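Local coordinates for protein ZmpA Glycopeptidase (Clostridium perfringens, PDB 6XSX) that is probably a zinc-dependent M60-family peptidase that cleaves glycosylated proteins, here represented by the catalytic module of a much longer multidomain protein, at residues D66-K71 against Q131-K136; A394-K399 against S422-P427; G444-N449 against N472-N477. All coordinates share one frame; numbering follows the deposited sequence.

Contact 1. Residues D66-K71 against Q131-K136. With MES (2-(N-morpholino)-ethanesulfonic acid), chain C.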
loop_
_atom_site.group_PDB
_atom_site.type_symbol
_atom_site.label_atom_id
_atom_site.label_comp_id
_atom_site.label_asym_id
_atom_site.label_seq_id
_atom_site.Cartn_x
_atom_site.Cartn_y
_atom_site.Cartn_z
ATOM N N ASP A 66 -14.563 -27.631 -22.163
ATOM C CA ASP A 66 -14.610 -27.535 -23.613
ATOM C C ASP A 66 -13.633 -26.457 -24.080
ATOM O O ASP A 66 -13.795 -25.284 -23.743
ATOM C CB ASP A 66 -16.056 -27.312 -24.079
ATOM C CG ASP A 66 -16.221 -27.016 -25.563
ATOM O OD1 ASP A 66 -15.238 -27.145 -26.320
ATOM O OD2 ASP A 66 -17.343 -26.644 -25.949
ATOM N N VAL A 67 -12.589 -26.882 -24.810
ATOM C CA VAL A 67 -11.690 -25.998 -25.549
ATOM C C VAL A 67 -11.560 -26.565 -26.962
ATOM O O VAL A 67 -11.912 -27.726 -27.184
ATOM C CB VAL A 67 -10.289 -25.883 -24.902
ATOM C CG1 VAL A 67 -10.335 -25.239 -23.521
ATOM C CG2 VAL A 67 -9.567 -27.223 -24.852
ATOM N N GLU A 68 -11.027 -25.764 -27.894
ATOM C CA GLU A 68 -10.668 -26.279 -29.205
ATOM C C GLU A 68 -9.631 -27.380 -29.026
ATOM O O GLU A 68 -8.725 -27.246 -28.206
ATOM C CB GLU A 68 -9.996 -25.208 -30.059
ATOM C CG GLU A 68 -10.947 -24.171 -30.602
ATOM C CD GLU A 68 -10.232 -23.102 -31.410
ATOM O OE1 GLU A 68 -9.247 -23.443 -32.107
ATOM O OE2 GLU A 68 -10.642 -21.935 -31.318
ATOM N N ASP A 69 -9.757 -28.439 -29.829
ATOM C CA ASP A 69 -8.843 -29.570 -29.766
ATOM C C ASP A 69 -7.408 -29.073 -29.819
ATOM O O ASP A 69 -7.085 -28.238 -30.655
ATOM C CB ASP A 69 -9.090 -30.554 -30.911
ATOM C CG ASP A 69 -10.342 -31.375 -30.690
ATOM O OD1 ASP A 69 -10.662 -31.635 -29.512
ATOM O OD2 ASP A 69 -10.999 -31.734 -31.696
ATOM N N GLY A 70 -6.569 -29.588 -28.914
ATOM C CA GLY A 70 -5.138 -29.324 -28.949
ATOM C C GLY A 70 -4.737 -28.004 -28.282
ATOM O O GLY A 70 -3.550 -27.717 -28.173
ATOM N N LYS A 71 -5.720 -27.199 -27.856
ATOM C CA LYS A 71 -5.466 -25.885 -27.279
ATOM C C LYS A 71 -5.314 -25.981 -25.762
ATOM O O LYS A 71 -5.866 -26.877 -25.129
ATOM C CB LYS A 71 -6.621 -24.929 -27.590
ATOM C CG LYS A 71 -6.751 -24.493 -29.040
ATOM C CD LYS A 71 -5.468 -23.977 -29.647
ATOM C CE LYS A 71 -5.639 -23.660 -31.118
ATOM N NZ LYS A 71 -4.388 -23.107 -31.683
ATOM N N GLN A 131 -5.128 -19.607 -27.206
ATOM C CA GLN A 131 -6.116 -20.564 -26.726
ATOM C C GLN A 131 -7.223 -20.779 -27.756
ATOM O O GLN A 131 -7.889 -21.812 -27.736
ATOM C CB GLN A 131 -6.649 -20.106 -25.367
ATOM C CG GLN A 131 -7.625 -21.072 -24.707
ATOM C CD GLN A 131 -7.899 -20.623 -23.295
ATOM O OE1 GLN A 131 -8.509 -19.577 -23.062
ATOM N NE2 GLN A 131 -7.422 -21.402 -22.338
ATOM N N GLY A 132 -7.419 -19.809 -28.656
ATOM C CA GLY A 132 -8.537 -19.886 -29.582
ATOM C C GLY A 132 -9.836 -19.488 -28.883
ATOM O O GLY A 132 -9.865 -18.498 -28.151
ATOM N N ARG A 133 -10.906 -20.269 -29.096
ATOM C CA ARG A 133 -12.203 -19.878 -28.563
ATOM C C ARG A 133 -12.178 -19.990 -27.037
ATOM O O ARG A 133 -11.413 -20.778 -26.473
ATOM C CB ARG A 133 -13.352 -20.623 -29.256
ATOM C CG ARG A 133 -13.526 -22.065 -28.805
ATOM C CD ARG A 133 -14.860 -22.672 -29.192
ATOM N NE ARG A 133 -14.921 -24.051 -28.736
ATOM C CZ ARG A 133 -14.569 -25.108 -29.464
ATOM N NH1 ARG A 133 -14.125 -24.943 -30.700
ATOM N NH2 ARG A 133 -14.662 -26.326 -28.952
ATOM N N LYS A 134 -12.993 -19.159 -26.378
ATOM C CA LYS A 134 -13.029 -19.126 -24.927
ATOM C C LYS A 134 -13.441 -20.497 -24.407
ATOM O O LYS A 134 -14.418 -21.082 -24.878
ATOM C CB LYS A 134 -14.045 -18.095 -24.434
ATOM C CG LYS A 134 -13.704 -16.659 -24.777
ATOM C CD LYS A 134 -14.756 -15.678 -24.329
ATOM C CE LYS A 134 -14.698 -14.409 -25.154
ATOM N NZ LYS A 134 -15.003 -13.223 -24.324
ATOM N N PRO A 135 -12.731 -21.034 -23.393
ATOM C CA PRO A 135 -13.160 -22.270 -22.738
ATOM C C PRO A 135 -14.544 -22.134 -22.107
ATOM O O PRO A 135 -14.948 -21.052 -21.672
ATOM C CB PRO A 135 -12.120 -22.480 -21.624
ATOM C CG PRO A 135 -10.931 -21.646 -22.046
ATOM C CD PRO A 135 -11.507 -20.466 -22.807
ATOM N N LYS A 136 -15.266 -23.255 -22.075
ATOM C CA LYS A 136 -16.483 -23.377 -21.299
ATOM C C LYS A 136 -16.252 -24.494 -20.295
ATOM O O LYS A 136 -15.675 -25.519 -20.652
ATOM C CB LYS A 136 -17.662 -23.770 -22.192
ATOM C CG LYS A 136 -18.104 -22.717 -23.195
ATOM C CD LYS A 136 -18.857 -23.327 -24.363
ATOM C CE LYS A 136 -19.506 -22.292 -25.255
ATOM N NZ LYS A 136 -20.452 -21.451 -24.487
HETATM O O1 MES C . -14.741 -32.823 -36.451
HETATM C C2 MES C . -14.558 -31.616 -37.182
HETATM C C3 MES C . -13.842 -30.571 -36.360
HETATM N N4 MES C . -14.586 -30.320 -35.084
HETATM C C5 MES C . -14.796 -31.613 -34.355
HETATM C C6 MES C . -15.492 -32.596 -35.265
HETATM C C7 MES C . -13.910 -29.265 -34.253
HETATM C C8 MES C . -13.632 -29.633 -32.806
HETATM S S MES C . -12.859 -28.294 -31.917
HETATM O O1S MES C . -11.474 -28.331 -32.288
HETATM O O2S MES C . -13.056 -28.546 -30.516
HETATM O O3S MES C . -13.528 -27.102 -32.354
HETATM O O HOH W 1 -15.146 -23.491 -25.906
HETATM O O HOH W 2 -10.190 -23.030 -26.972
#
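R133 NH2 donates both to D66 OD1 (2.8 Å) and to O2S of a bound MES molecule (3.2 Å). The two segments are loops that continue from the neighbouring antiparallel strands 60-66 and 136-140 of one sheet. D66 and K136 are an antiparallel hydrogen-bonded pair, with D66 N to K136 O at 2.8 Å. Beyond it, V67 CG1 packs on the P135 ring. The bond from R133 to D66 OD1 is a salt bridge, in the guanidinium plane and on the syn lone pair of the carboxylate. The MES probably comes from the crystallisation liquor. Its O3S takes a nearly straight 2.8 Å bond from R133 NH1, and D69 N holds O1S. R133 CG sits between the backbone N and the carbonyl carbon (chi1 77°), and the chain then runs extended as far as NE. E68 N lies over the rim of one face of the guanidinium. E68 begins a type II turn to K71. Its extended side chain reaches back to G132 and R133. Water 2 links E68 N, Q131 O and R133 O. The E68 carboxylate is met from above its plane, where OE2 accepts R133 N at 2.8 Å.

Contact 2. Residues A394-K399 against S422-P427; sequences ASDVFK and SKYPKP
Y424 OH donates a 2.7 Å hydrogen bond to D396 OD1. The acceptor lies at the edge of the tyrosine ring. The phenol meets the carboxylate on its anti side, 16° out of the carboxylate plane, and the two flat groups are turned 82° apart. K399 CA lies over one face of the ring, toward the rim. It makes a CH-pi contact 3.8 Å from the centroid of the Y424 ring. Further along the same lysine, CD touches Y424 CE1 at 3.4 Å. With the chain bent at chi2 (-58°), CD comes against this corner of the ring. K423 CG lies over the centre of the opposite face, so the ring lies between the K399 backbone CA on one face and the K423 side chain on the other. P425 CD approaches K399 O at 3.8 Å.

The next shell fixes the carboxylate. D396 OD2 bonds to Y420 OH, while OD1 also accepts from water 3, which in turn accepts from K423 NZ. The aspartate is thus held by two tyrosines and a water. K399 owes its place to a Schellman motif: it is the C-prime residue, with positive phi, that ends helix 383-398. Y424 therefore packs on the last turn of that helix. The loop carrying it follows helix 415-421, the source of Y420. On other sides of helix 383-398, A394 and F398 pack against helices 347-361 and 365-375.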
loop_
_atom_site.group_PDB
_atom_site.type_symbol
_atom_site.label_atom_id
_atom_site.label_comp_id
_atom_site.label_asym_id
_atom_site.label_seq_id
_atom_site.Cartn_x
_atom_site.Cartn_y
_atom_site.Cartn_z
ATOM N N ALA A 394 15.576 11.302 -8.599
ATOM C CA ALA A 394 14.780 12.364 -8.001
ATOM C C ALA A 394 15.203 13.716 -8.583
ATOM O O ALA A 394 14.363 14.579 -8.831
ATOM C CB ALA A 394 14.892 12.337 -6.491
ATOM N N SER A 395 16.510 13.885 -8.818
ATOM C CA SER A 395 17.016 15.115 -9.405
ATOM C C SER A 395 16.448 15.322 -10.808
ATOM O O SER A 395 16.010 16.424 -11.127
ATOM C CB SER A 395 18.522 15.170 -9.386
ATOM O OG SER A 395 19.002 15.323 -8.056
ATOM N N ASP A 396 16.463 14.264 -11.637
ATOM C CA ASP A 396 15.910 14.326 -12.985
ATOM C C ASP A 396 14.416 14.659 -12.952
ATOM O O ASP A 396 13.953 15.495 -13.724
ATOM C CB ASP A 396 16.101 13.012 -13.747
ATOM C CG ASP A 396 17.540 12.694 -14.121
ATOM O OD1 ASP A 396 18.288 13.641 -14.463
ATOM O OD2 ASP A 396 17.901 11.493 -14.073
ATOM N N VAL A 397 13.658 13.982 -12.083
ATOM C CA VAL A 397 12.221 14.197 -11.995
ATOM C C VAL A 397 11.933 15.673 -11.699
ATOM O O VAL A 397 11.042 16.270 -12.304
ATOM C CB VAL A 397 11.556 13.256 -10.967
ATOM C CG1 VAL A 397 10.137 13.695 -10.608
ATOM C CG2 VAL A 397 11.549 11.806 -11.437
ATOM N N PHE A 398 12.696 16.268 -10.775
ATOM C CA PHE A 398 12.407 17.627 -10.340
ATOM C C PHE A 398 13.077 18.667 -11.236
ATOM O O PHE A 398 12.669 19.824 -11.228
ATOM C CB PHE A 398 12.820 17.851 -8.882
ATOM C CG PHE A 398 11.729 17.606 -7.868
ATOM C CD1 PHE A 398 10.805 18.597 -7.561
ATOM C CD2 PHE A 398 11.625 16.385 -7.214
ATOM C CE1 PHE A 398 9.797 18.365 -6.634
ATOM C CE2 PHE A 398 10.622 16.159 -6.283
ATOM C CZ PHE A 398 9.710 17.150 -5.991
ATOM N N LYS A 399 14.106 18.253 -11.986
ATOM C CA LYS A 399 15.032 19.177 -12.631
ATOM C C LYS A 399 15.707 20.046 -11.569
ATOM O O LYS A 399 15.917 21.239 -11.784
ATOM C CB LYS A 399 14.338 20.079 -13.662
ATOM C CG LYS A 399 13.650 19.382 -14.828
ATOM C CD LYS A 399 14.591 18.511 -15.632
ATOM C CE LYS A 399 14.036 18.104 -16.982
ATOM N NZ LYS A 399 13.926 19.265 -17.899
ATOM N N SER A 422 24.427 18.198 -10.765
ATOM C CA SER A 422 24.819 19.599 -10.814
ATOM C C SER A 422 24.457 20.221 -12.165
ATOM O O SER A 422 24.654 21.417 -12.366
ATOM C CB SER A 422 26.281 19.779 -10.485
ATOM O OG SER A 422 27.089 19.491 -11.617
ATOM N N LYS A 423 23.896 19.409 -13.073
ATOM C CA LYS A 423 23.348 19.920 -14.321
ATOM C C LYS A 423 22.058 20.700 -14.069
ATOM O O LYS A 423 21.587 21.397 -14.964
ATOM C CB LYS A 423 23.131 18.806 -15.354
ATOM C CG LYS A 423 21.908 17.919 -15.148
ATOM C CD LYS A 423 21.547 17.086 -16.368
ATOM C CE LYS A 423 22.633 16.118 -16.785
ATOM N NZ LYS A 423 22.596 14.862 -16.001
ATOM N N TYR A 424 21.482 20.574 -12.866
ATOM C CA TYR A 424 20.284 21.322 -12.511
ATOM C C TYR A 424 20.599 22.374 -11.451
ATOM O O TYR A 424 21.544 22.229 -10.678
ATOM C CB TYR A 424 19.190 20.396 -11.972
ATOM C CG TYR A 424 18.840 19.257 -12.891
ATOM C CD1 TYR A 424 18.247 19.497 -14.123
ATOM C CD2 TYR A 424 19.118 17.945 -12.537
ATOM C CE1 TYR A 424 17.939 18.457 -14.985
ATOM C CE2 TYR A 424 18.807 16.893 -13.384
ATOM C CZ TYR A 424 18.212 17.154 -14.610
ATOM O OH TYR A 424 17.902 16.131 -15.452
ATOM N N PRO A 425 19.780 23.444 -11.350
ATOM C CA PRO A 425 19.912 24.400 -10.251
ATOM C C PRO A 425 19.573 23.716 -8.927
ATOM O O PRO A 425 18.739 22.817 -8.889
ATOM C CB PRO A 425 18.872 25.485 -10.585
ATOM C CG PRO A 425 17.867 24.795 -11.491
ATOM C CD PRO A 425 18.665 23.763 -12.261
ATOM N N LYS A 426 20.252 24.129 -7.851
ATOM C CA LYS A 426 19.857 23.769 -6.499
ATOM C C LYS A 426 18.432 24.263 -6.249
ATOM O O LYS A 426 18.022 25.256 -6.849
ATOM C CB LYS A 426 20.818 24.414 -5.496
ATOM C CG LYS A 426 22.249 23.883 -5.549
ATOM C CD LYS A 426 23.248 24.730 -4.777
ATOM C CE LYS A 426 23.244 24.462 -3.286
ATOM N NZ LYS A 426 23.658 23.071 -2.976
ATOM N N PRO A 427 17.635 23.603 -5.369
ATOM C CA PRO A 427 16.334 24.146 -4.970
ATOM C C PRO A 427 16.587 25.475 -4.265
ATOM O O PRO A 427 17.648 25.673 -3.678
ATOM C CB PRO A 427 15.768 23.184 -3.913
ATOM C CG PRO A 427 16.733 22.003 -3.857
ATOM C CD PRO A 427 17.951 22.328 -4.703
HETATM O O HOH W 3 20.152 13.934 -16.375
#

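Contact 3. Residues G444-N449 against N472-N477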
loop_
_atom_site.group_PDB
_atom_site.type_symbol
_atom_site.label_atom_id
_atom_site.label_comp_id
_atom_site.label_asym_id
_atom_site.label_seq_id
_atom_site.Cartn_x
_atom_site.Cartn_y
_atom_site.Cartn_z
ATOM N N GLY A 444 -2.592 27.714 3.967
ATOM C CA GLY A 444 -1.948 28.199 2.759
ATOM C C GLY A 444 -0.558 28.748 3.063
ATOM O O GLY A 444 0.129 28.287 3.982
ATOM N N VAL A 445 -0.167 29.762 2.291
ATOM C CA VAL A 445 1.153 30.352 2.413
ATOM C C VAL A 445 1.045 31.532 3.380
ATOM O O VAL A 445 -0.066 31.954 3.715
ATOM C CB VAL A 445 1.668 30.773 1.021
ATOM C CG1 VAL A 445 1.917 29.563 0.128
ATOM C CG2 VAL A 445 0.722 31.762 0.341
ATOM N N PHE A 446 2.188 32.066 3.827
ATOM C CA PHE A 446 2.151 33.201 4.737
ATOM C C PHE A 446 1.418 34.375 4.084
ATOM O O PHE A 446 1.638 34.676 2.909
ATOM C CB PHE A 446 3.564 33.634 5.128
ATOM C CG PHE A 446 4.290 32.719 6.081
ATOM C CD1 PHE A 446 3.630 32.131 7.151
ATOM C CD2 PHE A 446 5.655 32.493 5.940
ATOM C CE1 PHE A 446 4.306 31.307 8.042
ATOM C CE2 PHE A 446 6.330 31.660 6.824
ATOM C CZ PHE A 446 5.656 31.067 7.873
ATOM N N THR A 447 0.563 35.050 4.861
ATOM C CA THR A 447 0.021 36.331 4.427
ATOM C C THR A 447 1.086 37.416 4.578
ATOM O O THR A 447 2.090 37.231 5.270
ATOM C CB THR A 447 -1.262 36.713 5.177
ATOM O OG1 THR A 447 -0.887 37.332 6.411
ATOM C CG2 THR A 447 -2.208 35.547 5.392
ATOM N N GLU A 448 0.808 38.567 3.952
ATOM C CA GLU A 448 1.646 39.755 3.983
ATOM C C GLU A 448 1.670 40.379 5.380
ATOM O O GLU A 448 2.460 41.292 5.628
ATOM C CB GLU A 448 1.111 40.788 2.985
ATOM C CG GLU A 448 1.194 40.358 1.527
ATOM C CD GLU A 448 2.591 40.380 0.921
ATOM O OE1 GLU A 448 3.572 40.495 1.694
ATOM O OE2 GLU A 448 2.704 40.280 -0.323
ATOM N N ASN A 449 0.812 39.888 6.286
ATOM C CA ASN A 449 0.661 40.510 7.595
ATOM C C ASN A 449 1.326 39.663 8.674
ATOM O O ASN A 449 1.180 39.957 9.858
ATOM C CB ASN A 449 -0.809 40.728 7.940
ATOM C CG ASN A 449 -1.512 41.516 6.859
ATOM O OD1 ASN A 449 -1.148 42.656 6.591
ATOM N ND2 ASN A 449 -2.472 40.892 6.197
ATOM N N ASN A 472 -2.861 35.070 14.533
ATOM C CA ASN A 472 -4.020 34.215 14.356
ATOM C C ASN A 472 -4.238 33.875 12.879
ATOM O O ASN A 472 -4.640 32.757 12.556
ATOM C CB ASN A 472 -5.291 34.841 14.943
ATOM C CG ASN A 472 -6.485 33.922 14.795
ATOM O OD1 ASN A 472 -6.612 32.952 15.541
ATOM N ND2 ASN A 472 -7.329 34.181 13.809
ATOM N N GLU A 473 -4.015 34.846 11.988
ATOM C CA GLU A 473 -4.350 34.643 10.584
ATOM C C GLU A 473 -3.387 33.646 9.951
ATOM O O GLU A 473 -3.723 33.015 8.958
ATOM C CB GLU A 473 -4.344 35.955 9.796
ATOM C CG GLU A 473 -5.363 36.961 10.311
ATOM C CD GLU A 473 -6.790 36.457 10.474
ATOM O OE1 GLU A 473 -7.347 35.963 9.465
ATOM O OE2 GLU A 473 -7.340 36.546 11.615
ATOM N N ASN A 474 -2.198 33.505 10.541
ATOM C CA ASN A 474 -1.157 32.694 9.938
ATOM C C ASN A 474 -0.907 31.426 10.747
ATOM O O ASN A 474 0.035 30.694 10.457
ATOM C CB ASN A 474 0.119 33.510 9.737
ATOM C CG ASN A 474 0.025 34.393 8.513
ATOM O OD1 ASN A 474 0.177 33.906 7.397
ATOM N ND2 ASN A 474 -0.229 35.681 8.710
ATOM N N LYS A 475 -1.756 31.154 11.747
ATOM C CA LYS A 475 -1.442 30.090 12.691
ATOM C C LYS A 475 -1.430 28.725 12.001
ATOM O O LYS A 475 -0.723 27.829 12.445
ATOM C CB LYS A 475 -2.367 30.121 13.911
ATOM C CG LYS A 475 -3.838 29.807 13.660
ATOM C CD LYS A 475 -4.622 29.732 14.957
ATOM C CE LYS A 475 -5.893 28.924 14.859
ATOM N NZ LYS A 475 -6.997 29.724 14.284
ATOM N N ASN A 476 -2.215 28.577 10.925
ATOM C CA ASN A 476 -2.314 27.326 10.185
ATOM C C ASN A 476 -1.514 27.400 8.881
ATOM O O ASN A 476 -1.650 26.533 8.016
ATOM C CB ASN A 476 -3.776 26.952 9.913
ATOM C CG ASN A 476 -4.517 26.567 11.173
ATOM O OD1 ASN A 476 -3.968 25.883 12.032
ATOM N ND2 ASN A 476 -5.757 27.008 11.300
ATOM N N ASN A 477 -0.656 28.419 8.754
ATOM C CA ASN A 477 0.187 28.565 7.577
ATOM C C ASN A 477 1.612 28.105 7.871
ATOM O O ASN A 477 2.404 27.950 6.945
ATOM C CB ASN A 477 0.160 29.996 7.033
ATOM C CG ASN A 477 -1.228 30.408 6.581
ATOM O OD1 ASN A 477 -2.025 29.565 6.193
ATOM N ND2 ASN A 477 -1.540 31.692 6.649
#
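The F446 ring has N474 OD1 near its plane, at the edge, where CD1 comes within 3.9 Å of that oxygen. CB of N477 touches the same ring carbon. The amides of N474 and N477 are each turned 68° from the ring.

N474 spans T447 with both ends of its amide. Its OD1 accepts T447 N at 2.8 Å, in the carbonyl plane and on a lone pair. Its ND2 donates to T447 OG1 at 2.9 Å, with the hydroxyl oxygen close to the amide plane, and also bonds D471 OD2. T447 OG1 sits between its own backbone N and carbonyl carbon (chi1 84°). From there it also accepts N449 N, 3.1 Å away, which closes an ST turn.

These residues lie in two loops of the C-terminal beta region. Segment 444-449 leads into strand 452-459. Segment 472-477 joins strands 463-470 and 478-485, the latter part of an antiparallel four-stranded sheet. Strand 511-517 of that sheet also touches the first loop, with A515 against F446 and D517 OD2 accepting F446 N.

N474 OD1 has a second donor, N477 ND2, which comes from above the carbonyl plane at 2.9 Å. At the other end of the N477 amide, OD1 accepts G444 N at 3.0 Å, with the donor tilted 35° from the carbonyl plane. The two bonds together fix the N477 amide.

How the contacts relate
The three contacts follow one another along the chain and share no helix or strand. Contact 1 and contact 3 lie on opposite sides of the chain's centre, their centres about 67 Å apart. Contacts 2 and 3 are closer, with nearest atoms about 15 Å apart, but do not touch. Contact 2 is a surface contact, whereas contacts 1 and 3 are partly buried. None is a fully buried core. Contact 1 lies where a strand pairing ends and relies on charge and backbone bonds. Contact 2 sets a loop tyrosine on a helix end. Contact 3 joins two loops beside a sheet through asparagine amides that take backbone N-H groups and hold a threonine hydroxyl.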